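Local coordinates for solute-binding protein (Thermoactinomyces vulgaris, PDB 2ZYO) that binds cyclodextrins and maltodextrins such as maltotetraose, probably delivering them to a membrane transporter for sugar uptake, at residues Pro266-Gly280 with Gly339-Pro351. Residues are numbered along the deposited sequence; the frame is centred on the assembly and turned at random.
Sequences PLPKIDGKDAQTFIG and GFAKQASKGVPMP
Met350 lays its CG over one face of the Phe278 ring, a CH-pi contact: CG stands 3.9 Å from the ring centroid and 28° off the normal. Its SD is farther away and oblique, an outlying Met-aromatic contact, and the bend at chi3 (-67°) turns CE back to Gly280 CA. The Met350 side chain comes within about 4 Å of a bound glucose. Alongside, Phe278 and Ile279 pair in parallel with Val348 and Pro349, adding strand 348-349 to strand 278-287. Val348 N donates to Thr277 O (2.9 Å), Ile279 N to Val348 O and Met350 N to Ile279 O, so three backbone bonds, alternating in direction, join the facing edges. Gln343 joins the helical part to the loop with both ends of its amide: OE1 accepts from Leu267 N (2.9 Å), while NE2 donates to Ala275 O, which lies in the amide plane. With CG swung anti to the backbone N (chi1 -175°) and a bend at chi2, NE2 also makes a weak bond to Thr277 OG1, whose other partner is Ser130. These bonds fix the amide's rotation. Lys342 CB packs against Pro266 CG at 3.7 Å. Tyr178 of helix 174-183 stacks on Phe278, Ile279 rests on Val110 of helix 109-114, and in the mixed sheet of this solute-binding protein strand 278-287 also pairs antiparallel with strand 120-136, whose Ile128 touches Ile279.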
loop_
_atom_site.group_PDB
_atom_site.type_symbol
_atom_site.label_atom_id
_atom_site.label_comp_id
_atom_site.label_asym_id
_atom_site.label_seq_id
_atom_site.Cartn_x
_atom_site.Cartn_y
_atom_site.Cartn_z
ATOM N N PRO A 266 -6.204 13.702 5.807
ATOM C CA PRO A 266 -5.105 12.970 6.433
ATOM C C PRO A 266 -5.460 12.659 7.878
ATOM O O PRO A 266 -6.306 13.341 8.464
ATOM C CB PRO A 266 -3.939 13.963 6.401
ATOM C CG PRO A 266 -4.318 14.997 5.416
ATOM C CD PRO A 266 -5.806 15.059 5.393
ATOM N N LEU A 267 -4.829 11.636 8.446
ATOM C CA LEU A 267 -5.012 11.339 9.861
ATOM C C LEU A 267 -4.554 12.530 10.698
ATOM O O LEU A 267 -3.570 13.191 10.346
ATOM C CB LEU A 267 -4.243 10.078 10.261
ATOM C CG LEU A 267 -4.624 8.763 9.571
ATOM C CD1 LEU A 267 -3.757 7.632 10.095
ATOM C CD2 LEU A 267 -6.104 8.439 9.758
ATOM N N PRO A 268 -5.286 12.828 11.787
ATOM C CA PRO A 268 -4.921 13.920 12.687
ATOM C C PRO A 268 -3.511 13.752 13.242
ATOM O O PRO A 268 -3.038 12.624 13.400
ATOM C CB PRO A 268 -5.952 13.794 13.811
ATOM C CG PRO A 268 -7.129 13.142 13.171
ATOM C CD PRO A 268 -6.527 12.158 12.221
ATOM N N LYS A 269 -2.841 14.866 13.523
ATOM C CA LYS A 269 -1.490 14.818 14.071
ATOM C C LYS A 269 -1.471 14.067 15.395
ATOM O O LYS A 269 -2.362 14.233 16.232
ATOM C CB LYS A 269 -0.896 16.220 14.211
ATOM C CG LYS A 269 -0.571 16.860 12.871
ATOM C CD LYS A 269 0.195 18.160 13.025
ATOM C CE LYS A 269 0.609 18.695 11.661
ATOM N NZ LYS A 269 1.330 19.991 11.768
ATOM N N ILE A 270 -0.464 13.215 15.552
ATOM C CA ILE A 270 -0.340 12.354 16.721
ATOM C C ILE A 270 1.030 12.550 17.360
ATOM O O ILE A 270 2.053 12.590 16.667
ATOM C CB ILE A 270 -0.603 10.861 16.361
ATOM C CG1 ILE A 270 -0.526 9.972 17.612
ATOM C CG2 ILE A 270 0.336 10.386 15.238
ATOM C CD1 ILE A 270 -1.132 8.585 17.438
ATOM N N ASP A 271 1.032 12.691 18.685
ATOM C CA ASP A 271 2.244 12.970 19.455
ATOM C C ASP A 271 3.042 14.138 18.856
ATOM O O ASP A 271 4.271 14.104 18.786
ATOM C CB ASP A 271 3.092 11.698 19.616
ATOM C CG ASP A 271 2.384 10.628 20.436
ATOM O OD1 ASP A 271 1.909 10.941 21.547
ATOM O OD2 ASP A 271 2.298 9.473 19.971
ATOM N N GLY A 272 2.310 15.158 18.408
ATOM C CA GLY A 272 2.899 16.395 17.900
ATOM C C GLY A 272 3.390 16.379 16.465
ATOM O O GLY A 272 3.874 17.401 15.968
ATOM N N LYS A 273 3.269 15.234 15.793
ATOM C CA LYS A 273 3.782 15.078 14.427
ATOM C C LYS A 273 2.739 14.544 13.454
ATOM O O LYS A 273 1.680 14.068 13.864
ATOM C CB LYS A 273 4.992 14.142 14.413
ATOM C CG LYS A 273 6.262 14.709 15.037
ATOM C CD LYS A 273 7.476 13.834 14.716
ATOM C CE LYS A 273 7.318 12.418 15.255
ATOM N NZ LYS A 273 8.463 11.535 14.898
ATOM N N ASP A 274 3.052 14.623 12.161
ATOM C CA ASP A 274 2.237 13.992 11.127
ATOM C C ASP A 274 2.135 12.496 11.395
ATOM O O ASP A 274 3.118 11.864 11.788
ATOM C CB ASP A 274 2.853 14.206 9.740
ATOM C CG ASP A 274 2.859 15.662 9.312
ATOM O OD1 ASP A 274 1.816 16.338 9.445
ATOM O OD2 ASP A 274 3.909 16.125 8.820
ATOM N N ALA A 275 0.946 11.938 11.193
ATOM C CA ALA A 275 0.760 10.496 11.293
ATOM C C ALA A 275 1.513 9.800 10.164
ATOM O O ALA A 275 1.536 10.283 9.026
ATOM C CB ALA A 275 -0.716 10.135 11.255
ATOM N N GLN A 276 2.143 8.677 10.497
ATOM C CA GLN A 276 2.912 7.896 9.537
ATOM C C GLN A 276 2.200 6.588 9.250
ATOM O O GLN A 276 2.126 5.706 10.107
ATOM C CB GLN A 276 4.313 7.602 10.068
ATOM C CG GLN A 276 5.169 8.818 10.331
ATOM C CD GLN A 276 6.511 8.446 10.923
ATOM O OE1 GLN A 276 7.386 7.918 10.230
ATOM N NE2 GLN A 276 6.684 8.717 12.214
ATOM N N THR A 277 1.682 6.472 8.034
ATOM C CA THR A 277 0.988 5.269 7.600
ATOM C C THR A 277 1.892 4.450 6.689
ATOM O O THR A 277 2.905 4.948 6.193
ATOM C CB THR A 277 -0.290 5.627 6.826
ATOM O OG1 THR A 277 0.029 6.574 5.798
ATOM C CG2 THR A 277 -1.323 6.236 7.752
ATOM N N PHE A 278 1.530 3.189 6.481
ATOM C CA PHE A 278 2.136 2.404 5.418
ATOM C C PHE A 278 1.675 2.960 4.076
ATOM O O PHE A 278 0.531 3.397 3.932
ATOM C CB PHE A 278 1.712 0.938 5.509
ATOM C CG PHE A 278 2.473 0.129 6.522
ATOM C CD1 PHE A 278 3.861 0.222 6.624
ATOM C CD2 PHE A 278 1.800 -0.767 7.347
ATOM C CE1 PHE A 278 4.561 -0.549 7.552
ATOM C CE2 PHE A 278 2.492 -1.542 8.276
ATOM C CZ PHE A 278 3.873 -1.434 8.376
ATOM N N ILE A 279 2.570 2.950 3.095
ATOM C CA ILE A 279 2.160 3.170 1.714
ATOM C C ILE A 279 2.421 1.905 0.898
ATOM O O ILE A 279 3.373 1.168 1.163
ATOM C CB ILE A 279 2.828 4.415 1.066
ATOM C CG1 ILE A 279 4.353 4.282 1.048
ATOM C CG2 ILE A 279 2.398 5.694 1.791
ATOM C CD1 ILE A 279 5.029 5.061 -0.064
ATOM N N GLY A 280 1.541 1.644 -0.063
ATOM C CA GLY A 280 1.713 0.542 -1.001
ATOM C C GLY A 280 1.887 1.117 -2.390
ATOM O O GLY A 280 1.127 1.993 -2.801
ATOM N N GLY A 339 -6.972 13.956 0.163
ATOM C CA GLY A 339 -6.639 13.481 1.508
ATOM C C GLY A 339 -5.744 12.255 1.527
ATOM O O GLY A 339 -4.832 12.155 2.354
ATOM N N PHE A 340 -6.006 11.319 0.615
ATOM C CA PHE A 340 -5.175 10.126 0.471
ATOM C C PHE A 340 -3.753 10.480 0.038
ATOM O O PHE A 340 -2.784 9.922 0.552
ATOM C CB PHE A 340 -5.781 9.154 -0.543
ATOM C CG PHE A 340 -7.020 8.453 -0.065
ATOM C CD1 PHE A 340 -6.994 7.647 1.070
ATOM C CD2 PHE A 340 -8.207 8.570 -0.777
ATOM C CE1 PHE A 340 -8.144 6.992 1.501
ATOM C CE2 PHE A 340 -9.360 7.917 -0.355
ATOM C CZ PHE A 340 -9.325 7.127 0.788
ATOM N N ALA A 341 -3.640 11.405 -0.915
ATOM C CA ALA A 341 -2.340 11.828 -1.426
ATOM C C ALA A 341 -1.537 12.561 -0.354
ATOM O O ALA A 341 -0.337 12.319 -0.201
ATOM C CB ALA A 341 -2.510 12.695 -2.662
ATOM N N LYS A 342 -2.207 13.445 0.386
ATOM C CA LYS A 342 -1.582 14.166 1.497
ATOM C C LYS A 342 -1.034 13.196 2.540
ATOM O O LYS A 342 0.109 13.330 2.979
ATOM C CB LYS A 342 -2.571 15.134 2.156
ATOM C CG LYS A 342 -2.840 16.413 1.372
ATOM C CD LYS A 342 -3.615 17.429 2.202
ATOM C CE LYS A 342 -5.098 17.084 2.291
ATOM N NZ LYS A 342 -5.858 18.064 3.128
ATOM N N GLN A 343 -1.848 12.213 2.921
ATOM C CA GLN A 343 -1.431 11.212 3.898
ATOM C C GLN A 343 -0.312 10.323 3.357
ATOM O O GLN A 343 0.634 10.002 4.083
ATOM C CB GLN A 343 -2.622 10.366 4.366
ATOM C CG GLN A 343 -2.283 9.381 5.488
ATOM C CD GLN A 343 -1.668 10.057 6.702
ATOM O OE1 GLN A 343 -2.256 10.966 7.283
ATOM N NE2 GLN A 343 -0.476 9.614 7.089
ATOM N N ALA A 344 -0.413 9.946 2.081
ATOM C CA ALA A 344 0.600 9.113 1.434
ATOM C C ALA A 344 1.966 9.796 1.418
ATOM O O ALA A 344 2.996 9.122 1.475
ATOM C CB ALA A 344 0.173 8.746 0.021
ATOM N N SER A 345 1.962 11.129 1.355
ATOM C CA SER A 345 3.198 11.918 1.333
ATOM C C SER A 345 3.903 11.929 2.691
ATOM O O SER A 345 5.036 12.402 2.813
ATOM C CB SER A 345 2.913 13.353 0.870
ATOM O OG SER A 345 2.293 14.117 1.890
ATOM N N LYS A 346 3.222 11.403 3.706
ATOM C CA LYS A 346 3.750 11.368 5.064
ATOM C C LYS A 346 3.940 9.928 5.548
ATOM O O LYS A 346 4.224 9.685 6.723
ATOM C CB LYS A 346 2.833 12.164 5.999
ATOM C CG LYS A 346 2.850 13.665 5.723
ATOM C CD LYS A 346 1.590 14.348 6.211
ATOM C CE LYS A 346 1.558 15.811 5.793
ATOM N NZ LYS A 346 1.384 15.975 4.321
ATOM N N GLY A 347 3.804 8.980 4.622
ATOM C CA GLY A 347 3.913 7.563 4.940
ATOM C C GLY A 347 5.263 6.944 4.641
ATOM O O GLY A 347 6.172 7.609 4.133
ATOM N N VAL A 348 5.393 5.663 4.975
ATOM C CA VAL A 348 6.607 4.896 4.695
ATOM C C VAL A 348 6.249 3.588 3.991
ATOM O O VAL A 348 5.186 3.017 4.247
ATOM C CB VAL A 348 7.448 4.618 5.975
ATOM C CG1 VAL A 348 8.079 5.905 6.502
ATOM C CG2 VAL A 348 6.614 3.931 7.047
ATOM N N PRO A 349 7.128 3.114 3.092
ATOM C CA PRO A 349 6.801 1.907 2.340
ATOM C C PRO A 349 6.663 0.689 3.244
ATOM O O PRO A 349 7.449 0.519 4.179
ATOM C CB PRO A 349 8.006 1.738 1.404
ATOM C CG PRO A 349 8.650 3.088 1.349
ATOM C CD PRO A 349 8.447 3.652 2.713
ATOM N N MET A 350 5.657 -0.142 2.980
ATOM C CA MET A 350 5.580 -1.442 3.631
ATOM C C MET A 350 6.884 -2.186 3.364
ATOM O O MET A 350 7.377 -2.174 2.232
ATOM C CB MET A 350 4.409 -2.257 3.093
ATOM C CG MET A 350 3.079 -1.936 3.739
ATOM S SD MET A 350 1.751 -2.968 3.110
ATOM C CE MET A 350 1.649 -2.375 1.436
ATOM N N PRO A 351 7.463 -2.814 4.406
ATOM C CA PRO A 351 8.668 -3.618 4.210
ATOM C C PRO A 351 8.475 -4.630 3.085
ATOM O O PRO A 351 7.421 -5.266 2.997
ATOM C CB PRO A 351 8.828 -4.329 5.556
ATOM C CG PRO A 351 8.219 -3.384 6.536
ATOM C CD PRO A 351 7.040 -2.795 5.819
#